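Local coordinates for Co-chaperone DjlA N-terminal domain-containing protein (Porphyromonas gingivalis, PDB 2H5N), which is of unknown function but belongs to the all-helical TerB (tellurite resistance) family and binds a magnesium ion, at residues Glu39-Phe50 with Tyr86-Met95; Gln16-Ser27 with Leu61-Ala72. All blocks are in the same frame, centred on the assembly; numbering follows the deposited sequence. Where two conformers were deposited one is given.

Contact 1. Residues Glu39-Phe50 with Tyr86-Met95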
loop_
_atom_site.group_PDB
_atom_site.type_symbol
_atom_site.label_atom_id
_atom_site.label_comp_id
_atom_site.label_asym_id
_atom_site.label_seq_id
_atom_site.Cartn_x
_atom_site.Cartn_y
_atom_site.Cartn_z
ATOM N N GLU A 39 9.594 -3.701 11.756
ATOM C CA GLU A 39 8.820 -4.911 11.397
ATOM C C GLU A 39 9.317 -5.553 10.079
ATOM O O GLU A 39 9.394 -6.781 9.956
ATOM C CB GLU A 39 7.349 -4.553 11.235
ATOM C CG GLU A 39 6.557 -4.446 12.546
ATOM C CD GLU A 39 5.075 -4.113 12.329
ATOM O OE1 GLU A 39 4.593 -3.956 11.159
ATOM O OE2 GLU A 39 4.376 -3.990 13.359
ATOM N N ILE A 40 9.606 -4.703 9.097
ATOM C CA ILE A 40 10.139 -5.119 7.784
ATOM C C ILE A 40 11.524 -5.804 7.876
ATOM O O ILE A 40 11.783 -6.795 7.190
ATOM C CB ILE A 40 10.169 -3.938 6.770
ATOM C CG1 ILE A 40 8.811 -3.208 6.711
ATOM C CG2 ILE A 40 10.658 -4.419 5.376
ATOM C CD1 ILE A 40 7.616 -4.128 6.444
ATOM N N ALA A 41 12.394 -5.276 8.722
ATOM C CA ALA A 41 13.701 -5.885 8.963
ATOM C C ALA A 41 13.622 -7.278 9.632
ATOM O O ALA A 41 14.369 -8.194 9.257
ATOM C CB ALA A 41 14.559 -4.934 9.801
ATOM N N VAL A 42 12.748 -7.430 10.632
ATOM C CA VAL A 42 12.498 -8.741 11.274
ATOM C C VAL A 42 11.947 -9.692 10.227
ATOM O O VAL A 42 12.388 -10.854 10.134
ATOM C CB VAL A 42 11.496 -8.647 12.452
ATOM C CG1 VAL A 42 11.228 -10.033 13.080
ATOM C CG2 VAL A 42 12.036 -7.712 13.529
ATOM N N MET A 43 11.024 -9.172 9.402
ATOM C CA MET A 43 10.452 -9.952 8.287
ATOM C C MET A 43 11.572 -10.533 7.394
ATOM O O MET A 43 11.620 -11.742 7.133
ATOM C CB MET A 43 9.450 -9.096 7.475
ATOM C CG MET A 43 8.612 -9.831 6.359
ATOM S SD MET A 43 7.668 -8.703 5.307
ATOM C CE MET A 43 8.967 -8.206 4.218
ATOM N N THR A 44 12.476 -9.688 6.914
ATOM C CA THR A 44 13.485 -10.228 6.024
ATOM C C THR A 44 14.541 -11.060 6.771
ATOM O O THR A 44 14.981 -12.064 6.258
ATOM C CB THR A 44 14.132 -9.141 5.176
ATOM O OG1 THR A 44 14.560 -8.089 6.031
ATOM C CG2 THR A 44 13.102 -8.576 4.144
ATOM N N ARG A 45 14.943 -10.640 7.968
ATOM C CA ARG A 45 15.976 -11.375 8.737
ATOM C C ARG A 45 15.470 -12.790 9.068
ATOM O O ARG A 45 16.139 -13.772 8.781
ATOM C CB ARG A 45 16.354 -10.618 10.008
ATOM C CG ARG A 45 17.504 -11.214 10.790
ATOM C CD ARG A 45 17.786 -10.359 12.020
ATOM N NE ARG A 45 16.748 -10.513 13.049
ATOM C CZ ARG A 45 15.955 -9.536 13.514
ATOM N NH1 ARG A 45 16.053 -8.279 13.058
ATOM N NH2 ARG A 45 15.054 -9.825 14.455
ATOM N N GLU A 46 14.254 -12.887 9.608
ATOM C CA GLU A 46 13.711 -14.177 10.005
ATOM C C GLU A 46 13.302 -15.093 8.851
ATOM O O GLU A 46 13.241 -16.307 9.034
ATOM C CB GLU A 46 12.566 -13.991 11.010
ATOM C CG GLU A 46 13.014 -13.294 12.316
ATOM C CD GLU A 46 14.047 -14.116 13.097
ATOM O OE1 GLU A 46 13.803 -15.309 13.301
ATOM O OE2 GLU A 46 15.095 -13.572 13.498
ATOM N N PHE A 47 13.028 -14.515 7.671
ATOM C CA PHE A 47 12.765 -15.280 6.440
ATOM C C PHE A 47 13.938 -16.224 6.088
ATOM O O PHE A 47 13.736 -17.316 5.560
ATOM C CB PHE A 47 12.464 -14.333 5.266
ATOM C CG PHE A 47 11.948 -15.014 4.031
ATOM C CD1 PHE A 47 10.908 -15.952 4.100
ATOM C CD2 PHE A 47 12.439 -14.664 2.774
ATOM C CE1 PHE A 47 10.406 -16.563 2.948
ATOM C CE2 PHE A 47 11.917 -15.267 1.593
ATOM C CZ PHE A 47 10.900 -16.217 1.691
ATOM N N MET A 48 15.158 -15.794 6.388
ATOM C CA MET A 48 16.320 -16.625 6.173
ATOM C C MET A 48 16.249 -17.950 6.946
ATOM O O MET A 48 16.806 -18.958 6.498
ATOM C CB MET A 48 17.540 -15.853 6.597
ATOM C CG MET A 48 17.518 -14.495 5.995
ATOM S SD MET A 48 18.759 -14.535 4.760
ATOM C CE MET A 48 20.096 -14.053 5.843
ATOM N N ARG A 49 15.539 -17.963 8.076
ATOM C CA ARG A 49 15.438 -19.187 8.880
ATOM C C ARG A 49 14.704 -20.272 8.124
ATOM O O ARG A 49 14.709 -21.425 8.535
ATOM C CB ARG A 49 14.745 -18.930 10.203
ATOM C CG ARG A 49 15.492 -17.969 11.085
ATOM C CD ARG A 49 15.948 -18.654 12.291
ATOM N NE ARG A 49 16.673 -17.742 13.158
ATOM C CZ ARG A 49 17.388 -18.135 14.204
ATOM N NH1 ARG A 49 18.020 -17.230 14.938
ATOM N NH2 ARG A 49 17.474 -19.429 14.510
ATOM N N PHE A 50 14.099 -19.894 7.005
ATOM C CA PHE A 50 13.381 -20.837 6.124
ATOM C C PHE A 50 14.288 -21.597 5.170
ATOM O O PHE A 50 13.815 -22.441 4.395
ATOM C CB PHE A 50 12.260 -20.132 5.372
ATOM C CG PHE A 50 11.050 -19.879 6.223
ATOM C CD1 PHE A 50 10.092 -20.863 6.388
ATOM C CD2 PHE A 50 10.881 -18.664 6.876
ATOM C CE1 PHE A 50 8.953 -20.629 7.165
ATOM C CE2 PHE A 50 9.769 -18.422 7.666
ATOM C CZ PHE A 50 8.803 -19.405 7.824
ATOM N N TYR A 86 5.431 -23.424 11.912
ATOM C CA TYR A 86 6.596 -22.618 11.669
ATOM C C TYR A 86 6.196 -21.317 10.942
ATOM O O TYR A 86 6.621 -20.214 11.322
ATOM C CB TYR A 86 7.537 -23.425 10.803
ATOM C CG TYR A 86 8.954 -22.978 10.929
ATOM C CD1 TYR A 86 9.550 -22.212 9.923
ATOM C CD2 TYR A 86 9.710 -23.299 12.067
ATOM C CE1 TYR A 86 10.843 -21.771 10.031
ATOM C CE2 TYR A 86 11.038 -22.862 12.176
ATOM C CZ TYR A 86 11.586 -22.108 11.148
ATOM O OH TYR A 86 12.892 -21.682 11.220
ATOM N N VAL A 87 5.338 -21.424 9.928
ATOM C CA VAL A 87 4.848 -20.201 9.262
ATOM C C VAL A 87 4.090 -19.297 10.217
ATOM O O VAL A 87 4.294 -18.068 10.190
ATOM C CB VAL A 87 3.994 -20.479 8.007
ATOM C CG1 VAL A 87 3.539 -19.156 7.368
ATOM C CG2 VAL A 87 4.798 -21.276 6.991
ATOM N N ALA A 88 3.193 -19.870 11.038
ATOM C CA ALA A 88 2.496 -19.065 12.069
ATOM C C ALA A 88 3.467 -18.411 13.069
ATOM O O ALA A 88 3.247 -17.285 13.526
ATOM C CB ALA A 88 1.445 -19.906 12.829
ATOM N N SER A 89 4.534 -19.122 13.424
ATOM C CA SER A 89 5.472 -18.602 14.429
ATOM C C SER A 89 6.163 -17.397 13.850
ATOM O O SER A 89 6.298 -16.383 14.518
ATOM C CB SER A 89 6.471 -19.676 14.920
ATOM O OG SER A 89 5.755 -20.818 15.362
ATOM N N TYR A 90 6.543 -17.518 12.588
ATOM C CA TYR A 90 7.196 -16.469 11.811
ATOM C C TYR A 90 6.326 -15.214 11.715
ATOM O O TYR A 90 6.780 -14.100 11.963
ATOM C CB TYR A 90 7.495 -17.009 10.403
ATOM C CG TYR A 90 7.928 -15.954 9.403
ATOM C CD1 TYR A 90 9.109 -15.232 9.599
ATOM C CD2 TYR A 90 7.156 -15.673 8.251
ATOM C CE1 TYR A 90 9.510 -14.280 8.702
ATOM C CE2 TYR A 90 7.577 -14.716 7.324
ATOM C CZ TYR A 90 8.758 -14.022 7.556
ATOM O OH TYR A 90 9.218 -13.054 6.670
ATOM N N LEU A 91 5.047 -15.406 11.397
ATOM C CA LEU A 91 4.162 -14.283 11.256
ATOM C C LEU A 91 3.994 -13.597 12.607
ATOM O O LEU A 91 3.942 -12.387 12.672
ATOM C CB LEU A 91 2.843 -14.689 10.607
ATOM C CG LEU A 91 2.925 -15.054 9.109
ATOM C CD1 LEU A 91 1.640 -15.706 8.689
ATOM C CD2 LEU A 91 3.251 -13.829 8.194
ATOM N N GLY A 92 4.014 -14.384 13.681
ATOM C CA GLY A 92 3.811 -13.897 15.004
ATOM C C GLY A 92 4.948 -13.090 15.572
ATOM O O GLY A 92 4.707 -12.159 16.359
ATOM N N VAL A 93 6.176 -13.429 15.190
ATOM C CA VAL A 93 7.326 -12.683 15.664
ATOM C C VAL A 93 7.592 -11.399 14.891
ATOM O O VAL A 93 8.264 -10.514 15.426
ATOM C CB VAL A 93 8.631 -13.530 15.705
ATOM C CG1 VAL A 93 8.398 -14.858 16.440
ATOM C CG2 VAL A 93 9.170 -13.739 14.324
ATOM N N ILE A 94 7.088 -11.288 13.650
ATOM C CA ILE A 94 7.285 -10.061 12.845
ATOM C C ILE A 94 6.774 -8.799 13.549
ATOM O O ILE A 94 7.474 -7.775 13.591
ATOM C CB ILE A 94 6.704 -10.187 11.421
ATOM C CG1 ILE A 94 7.637 -11.025 10.572
ATOM C CG2 ILE A 94 6.451 -8.786 10.768
ATOM C CD1 ILE A 94 6.982 -11.576 9.295
ATOM N N MET A 95 5.574 -8.872 14.121
ATOM C CA MET A 95 5.003 -7.688 14.740
ATOM C C MET A 95 5.291 -7.583 16.246
ATOM O O MET A 95 4.938 -6.582 16.869
ATOM C CB MET A 95 3.509 -7.520 14.375
ATOM C CG MET A 95 3.235 -7.293 12.851
ATOM S SD MET A 95 1.501 -7.021 12.572
ATOM C CE MET A 95 0.916 -8.562 13.240
HETATM O O HOH W 1 5.531 -3.834 16.065
#
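Tyr90 lies across the groove facing Met43, Glu46, Phe47 and Phe50, where helices 37-47 and 81-94 pack as a nearly antiparallel pair in the core of the all-helical TerB fold. Their short segments cross at 151°, with axes 9.4 Å apart at closest approach.

Tyr90 can be traced outward atom by atom. Its CB meets Phe50 CZ at 3.8 Å. Next comes CG, which receives Phe50 CE2 over one ring face at 3.5 Å. With CG anti to the backbone N (chi1 169°), the ring reaches into the groove, and its CE1 passes Glu46 CB at 3.8 Å on the ring edge. The tip, OH, donates to Met43 O at 2.8 Å. That carbonyl also takes the helical N-H of Phe47, the two donors arriving from opposite faces of its plane; the buried hydroxyl thus shares its acceptor with the helix. On the ring's other face sits Ile94 CD1, which also touches Met43 CG at 3.8 Å.

Phe50 joins two T-shaped pairs at once: its edge faces Tyr90, while its own face takes the edge of Tyr86, with planes at 85° and centroids 5.0 Å apart. Phe13 adds another edge-to-face partner to this aromatic cluster. The Tyr86 hydroxyl gives a longer bond to Arg49 O, coming from above the carbonyl plane.

At the far end the extended Glu39 side chain runs past Ile94 O to Met95 CG, and one water donates both to Glu39 OE2 and to Met95 O, the latter at 2.9 Å.

Contact 2. Residues Gln16-Ser27 with Leu61-Ala72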
loop_
_atom_site.group_PDB
_atom_site.type_symbol
_atom_site.label_atom_id
_atom_site.label_comp_id
_atom_site.label_asym_id
_atom_site.label_seq_id
_atom_site.Cartn_x
_atom_site.Cartn_y
_atom_site.Cartn_z
ATOM N N GLN A 16 7.746 -21.631 -4.731
ATOM C CA GLN A 16 6.440 -20.947 -4.677
ATOM C C GLN A 16 5.855 -20.915 -3.250
ATOM O O GLN A 16 5.129 -19.993 -2.912
ATOM C CB GLN A 16 5.447 -21.396 -5.790
ATOM C CG GLN A 16 4.850 -22.797 -5.684
ATOM C CD GLN A 16 4.131 -23.275 -6.969
ATOM O OE1 GLN A 16 3.278 -22.574 -7.545
ATOM N NE2 GLN A 16 4.472 -24.474 -7.407
ATOM N N GLU A 17 6.216 -21.887 -2.407
ATOM C CA GLU A 17 5.854 -21.821 -0.979
ATOM C C GLU A 17 6.567 -20.680 -0.272
ATOM O O GLU A 17 5.933 -19.951 0.478
ATOM C CB GLU A 17 6.138 -23.134 -0.250
ATOM C CG GLU A 17 5.061 -24.211 -0.496
ATOM C CD GLU A 17 5.516 -25.626 -0.081
ATOM O OE1 GLU A 17 6.757 -25.875 0.018
ATOM O OE2 GLU A 17 4.639 -26.504 0.121
ATOM N N LEU A 18 7.866 -20.504 -0.535
ATOM C CA LEU A 18 8.617 -19.391 0.004
ATOM C C LEU A 18 8.060 -18.036 -0.430
ATOM O O LEU A 18 7.968 -17.117 0.373
ATOM C CB LEU A 18 10.091 -19.506 -0.430
ATOM C CG LEU A 18 10.925 -20.617 0.251
ATOM C CD1 LEU A 18 12.341 -20.681 -0.389
ATOM C CD2 LEU A 18 11.078 -20.386 1.751
ATOM N N THR A 19 7.714 -17.913 -1.718
ATOM C CA THR A 19 7.078 -16.718 -2.252
ATOM C C THR A 19 5.751 -16.469 -1.505
ATOM O O THR A 19 5.410 -15.327 -1.177
ATOM C CB THR A 19 6.839 -16.909 -3.782
ATOM O OG1 THR A 19 8.105 -17.191 -4.429
ATOM C CG2 THR A 19 6.256 -15.675 -4.389
ATOM N N ALA A 20 5.001 -17.541 -1.264
ATOM C CA ALA A 20 3.729 -17.463 -0.528
ATOM C C ALA A 20 3.877 -16.959 0.901
ATOM O O ALA A 20 3.066 -16.134 1.372
ATOM C CB ALA A 20 3.013 -18.834 -0.548
ATOM N N ILE A 21 4.886 -17.489 1.606
ATOM C CA ILE A 21 5.204 -17.060 2.962
ATOM C C ILE A 21 5.471 -15.556 3.031
ATOM O O ILE A 21 4.845 -14.823 3.821
ATOM C CB ILE A 21 6.419 -17.861 3.531
ATOM C CG1 ILE A 21 5.990 -19.341 3.745
ATOM C CG2 ILE A 21 6.986 -17.196 4.841
ATOM C CD1 ILE A 21 7.134 -20.294 4.009
ATOM N N ILE A 22 6.356 -15.092 2.170
ATOM C CA ILE A 22 6.699 -13.679 2.136
ATOM C C ILE A 22 5.520 -12.758 1.696
ATOM O O ILE A 22 5.370 -11.670 2.242
ATOM C CB ILE A 22 8.089 -13.408 1.424
ATOM C CG1 ILE A 22 8.636 -12.064 1.875
ATOM C CG2 ILE A 22 8.008 -13.407 -0.097
ATOM C CD1 ILE A 22 9.056 -12.025 3.353
ATOM N N LYS A 23 4.656 -13.234 0.796
ATOM C CA LYS A 23 3.413 -12.534 0.400
ATOM C C LYS A 23 2.411 -12.415 1.588
ATOM O O LYS A 23 1.740 -11.384 1.770
ATOM C CB LYS A 23 2.777 -13.283 -0.795
ATOM C CG LYS A 23 1.505 -12.695 -1.450
ATOM C CD LYS A 23 1.784 -11.300 -2.046
ATOM C CE LYS A 23 0.794 -10.864 -3.136
ATOM N NZ LYS A 23 1.447 -10.040 -4.254
ATOM N N MET A 24 2.342 -13.447 2.413
ATOM C CA MET A 24 1.497 -13.382 3.613
ATOM C C MET A 24 2.018 -12.345 4.611
ATOM O O MET A 24 1.246 -11.577 5.173
ATOM C CB MET A 24 1.298 -14.776 4.242
ATOM C CG MET A 24 0.470 -15.758 3.323
ATOM S SD MET A 24 -1.254 -15.227 3.050
ATOM C CE MET A 24 -1.054 -14.229 1.551
ATOM N N ALA A 25 3.334 -12.287 4.752
ATOM C CA ALA A 25 4.025 -11.368 5.649
ATOM C C ALA A 25 3.880 -9.926 5.212
ATOM O O ALA A 25 3.609 -9.047 6.041
ATOM C CB ALA A 25 5.504 -11.752 5.750
ATOM N N LYS A 26 4.078 -9.673 3.920
ATOM C CA LYS A 26 3.738 -8.378 3.324
ATOM C C LYS A 26 2.269 -7.929 3.553
ATOM O O LYS A 26 1.991 -6.775 3.918
ATOM C CB LYS A 26 4.057 -8.406 1.850
ATOM C CG LYS A 26 5.532 -8.069 1.514
ATOM C CD LYS A 26 5.752 -8.209 0.003
ATOM C CE LYS A 26 7.163 -7.912 -0.359
ATOM N NZ LYS A 26 7.392 -7.667 -1.838
ATOM N N SER A 27 1.335 -8.821 3.289
ATOM C CA SER A 27 -0.071 -8.495 3.394
ATOM C C SER A 27 -0.391 -8.123 4.831
ATOM O O SER A 27 -1.093 -7.146 5.079
ATOM C CB SER A 27 -0.936 -9.677 2.934
ATOM O OG SER A 27 -0.537 -10.153 1.652
ATOM N N LEU A 61 11.416 -12.103 -3.066
ATOM C CA LEU A 61 10.585 -10.952 -2.689
ATOM C C LEU A 61 9.960 -10.313 -3.918
ATOM O O LEU A 61 8.809 -9.854 -3.884
ATOM C CB LEU A 61 11.432 -9.913 -1.952
ATOM C CG LEU A 61 11.374 -10.014 -0.438
ATOM C CD1 LEU A 61 12.514 -9.255 0.228
ATOM C CD2 LEU A 61 10.049 -9.416 -0.022
ATOM N N LYS A 62 10.737 -10.316 -4.999
ATOM C CA LYS A 62 10.327 -9.827 -6.303
ATOM C C LYS A 62 9.330 -10.806 -6.934
ATOM O O LYS A 62 8.414 -10.377 -7.639
ATOM C CB LYS A 62 11.574 -9.727 -7.178
ATOM C CG LYS A 62 11.788 -8.410 -7.893
ATOM C CD LYS A 62 13.150 -8.414 -8.625
ATOM C CE LYS A 62 13.062 -9.065 -10.019
ATOM N NZ LYS A 62 12.404 -10.416 -9.996
ATOM N N ALA A 63 9.515 -12.110 -6.711
ATOM C CA ALA A 63 8.555 -13.119 -7.183
ATOM C C ALA A 63 7.188 -12.964 -6.516
ATOM O O ALA A 63 6.160 -13.256 -7.138
ATOM C CB ALA A 63 9.073 -14.529 -6.953
ATOM N N SER A 64 7.176 -12.504 -5.261
ATOM C CA SER A 64 5.919 -12.334 -4.525
ATOM C C SER A 64 4.949 -11.307 -5.168
ATOM O O SER A 64 3.699 -11.447 -5.057
ATOM C CB SER A 64 6.180 -12.065 -3.021
ATOM O OG SER A 64 6.642 -10.740 -2.791
ATOM N N ASP A 65 5.512 -10.309 -5.858
ATOM C CA ASP A 65 4.694 -9.308 -6.551
ATOM C C ASP A 65 3.988 -9.858 -7.796
ATOM O O ASP A 65 3.077 -9.230 -8.309
ATOM C CB ASP A 65 5.510 -8.056 -6.961
ATOM C CG ASP A 65 6.342 -7.477 -5.829
ATOM O OD1 ASP A 65 5.813 -7.258 -4.712
ATOM O OD2 ASP A 65 7.536 -7.225 -6.060
ATOM N N SER A 66 4.430 -10.992 -8.319
ATOM C CA SER A 66 3.777 -11.553 -9.503
ATOM C C SER A 66 2.709 -12.589 -9.146
ATOM O O SER A 66 2.095 -13.180 -10.044
ATOM C CB SER A 66 4.801 -12.166 -10.464
ATOM O OG SER A 66 5.351 -13.367 -9.933
ATOM N N ILE A 67 2.498 -12.841 -7.854
ATOM C CA ILE A 67 1.457 -13.775 -7.476
ATOM C C ILE A 67 0.368 -13.108 -6.671
ATOM O O ILE A 67 0.609 -12.155 -5.940
ATOM C CB ILE A 67 1.958 -15.063 -6.754
ATOM C CG1 ILE A 67 2.594 -14.738 -5.392
ATOM C CG2 ILE A 67 2.779 -15.975 -7.733
ATOM C CD1 ILE A 67 2.186 -15.728 -4.268
ATOM N N GLU A 68 -0.836 -13.629 -6.826
ATOM C CA GLU A 68 -1.982 -13.205 -6.062
ATOM C C GLU A 68 -1.904 -13.637 -4.580
ATOM O O GLU A 68 -1.544 -14.778 -4.254
ATOM C CB GLU A 68 -3.239 -13.807 -6.695
ATOM C CG GLU A 68 -3.504 -13.400 -8.153
ATOM C CD GLU A 68 -3.745 -11.915 -8.296
ATOM O OE1 GLU A 68 -4.541 -11.371 -7.492
ATOM O OE2 GLU A 68 -3.133 -11.290 -9.200
ATOM N N ALA A 69 -2.333 -12.746 -3.682
ATOM C CA ALA A 69 -2.427 -13.111 -2.265
ATOM C C ALA A 69 -3.269 -14.374 -2.097
ATOM O O ALA A 69 -2.957 -15.228 -1.280
ATOM C CB ALA A 69 -2.944 -11.923 -1.391
ATOM N N SER A 70 -4.313 -14.536 -2.897
ATOM C CA SER A 70 -5.207 -15.701 -2.740
ATOM C C SER A 70 -4.512 -17.031 -3.080
ATOM O O SER A 70 -4.797 -18.073 -2.499
ATOM C CB SER A 70 -6.494 -15.503 -3.557
ATOM O OG SER A 70 -6.209 -15.196 -4.904
ATOM N N GLN A 71 -3.559 -16.976 -4.000
ATOM C CA GLN A 71 -2.784 -18.149 -4.356
ATOM C C GLN A 71 -1.779 -18.532 -3.289
ATOM O O GLN A 71 -1.525 -19.731 -3.058
ATOM C CB GLN A 71 -2.059 -17.888 -5.683
ATOM C CG GLN A 71 -1.060 -18.950 -6.103
ATOM C CD GLN A 71 -1.646 -20.340 -6.335
ATOM O OE1 GLN A 71 -2.885 -20.550 -6.356
ATOM N NE2 GLN A 71 -0.752 -21.308 -6.523
ATOM N N ALA A 72 -1.192 -17.528 -2.628
ATOM C CA ALA A 72 -0.290 -17.781 -1.480
ATOM C C ALA A 72 -1.052 -18.486 -0.360
ATOM O O ALA A 72 -0.544 -19.393 0.274
ATOM C CB ALA A 72 0.339 -16.455 -0.975
HETATM O O HOH W 2 2.245 -20.101 -7.333
#
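Lys23 and Lys26 send their ammonium groups to the backbone oxygens and acidic side chain around the end of helix 54-64 and the turn after it, and they donate the direct hydrogen bonds between the two segments. Lys23 NZ donates to Ser64 O at 2.8 Å and to Ile67 O, also at 2.8 Å. The second bond is nearly straight on the carbonyl (C=O...N 174°), whereas the first arrives at 141° and tilted from the plane. A chi1 near 180° (-176°) lays CG of Lys23 beside Ala72 CB, and bends at chi2 and chi4 then carry NZ to the two oxygens.

Those acceptors belong to the first and last residues of a type I turn. The lysine of helix 15-30 therefore bonds to both ends of the turn joining two consecutive helices, 54-64 and 69-77, of the all-helical TerB fold. Ser64 fits as a knob into the hole formed by Thr19, Ile22, Lys23 and Lys26. Its hydroxyl donates to Leu61 O at 2.6 Å.

Lys26 NZ is held more loosely. It makes a salt bridge with Asp65 OD1 at 3.3 Å, weak as a hydrogen bond, an equally weak bond to Leu61 O, and a further weak one to Ile35 O of the second subunit. Thr19 turns its CG2 to Ser64 CA (3.4 Å) while OG1 donates back to Gly15 O. Ser27 OG likewise bonds to Lys23 O, at 2.6 Å.

Apolar contacts lie alongside: Ile22 CG1 on Leu61 CD2, Ala20 CB on Ala72 CB at 3.6 Å, and Met24 CE against that same methyl. At the exposed edge a water donates to Gln16 OE1 at 2.7 Å and weakly accepts from Gln71 NE2.

In the fold
Helix 15-30 supplies one side of contact 2, and another part of its surface packs on both helices of contact 1; the centres of the two contacts are 14 Å apart. Where they touch, Phe47 CZ reaches Leu18 O at 3.3 Å, Tyr90 OH meets Ile22 CD1 at 3.5 Å and Tyr90 CE2 meets Ile21 CG2 at 3.6 Å. Along the chain the segments alternate (16-27, 39-50, 61-72, 86-95). The magnesium ion, bound by Val29, Asp32 and Lys34, sits closer to contact 1, with the Glu39 side chain about 4 Å from it, against about 10 Å for the side chain of Lys26 in contact 2. Both contacts also meet Pro37 of the second subunit.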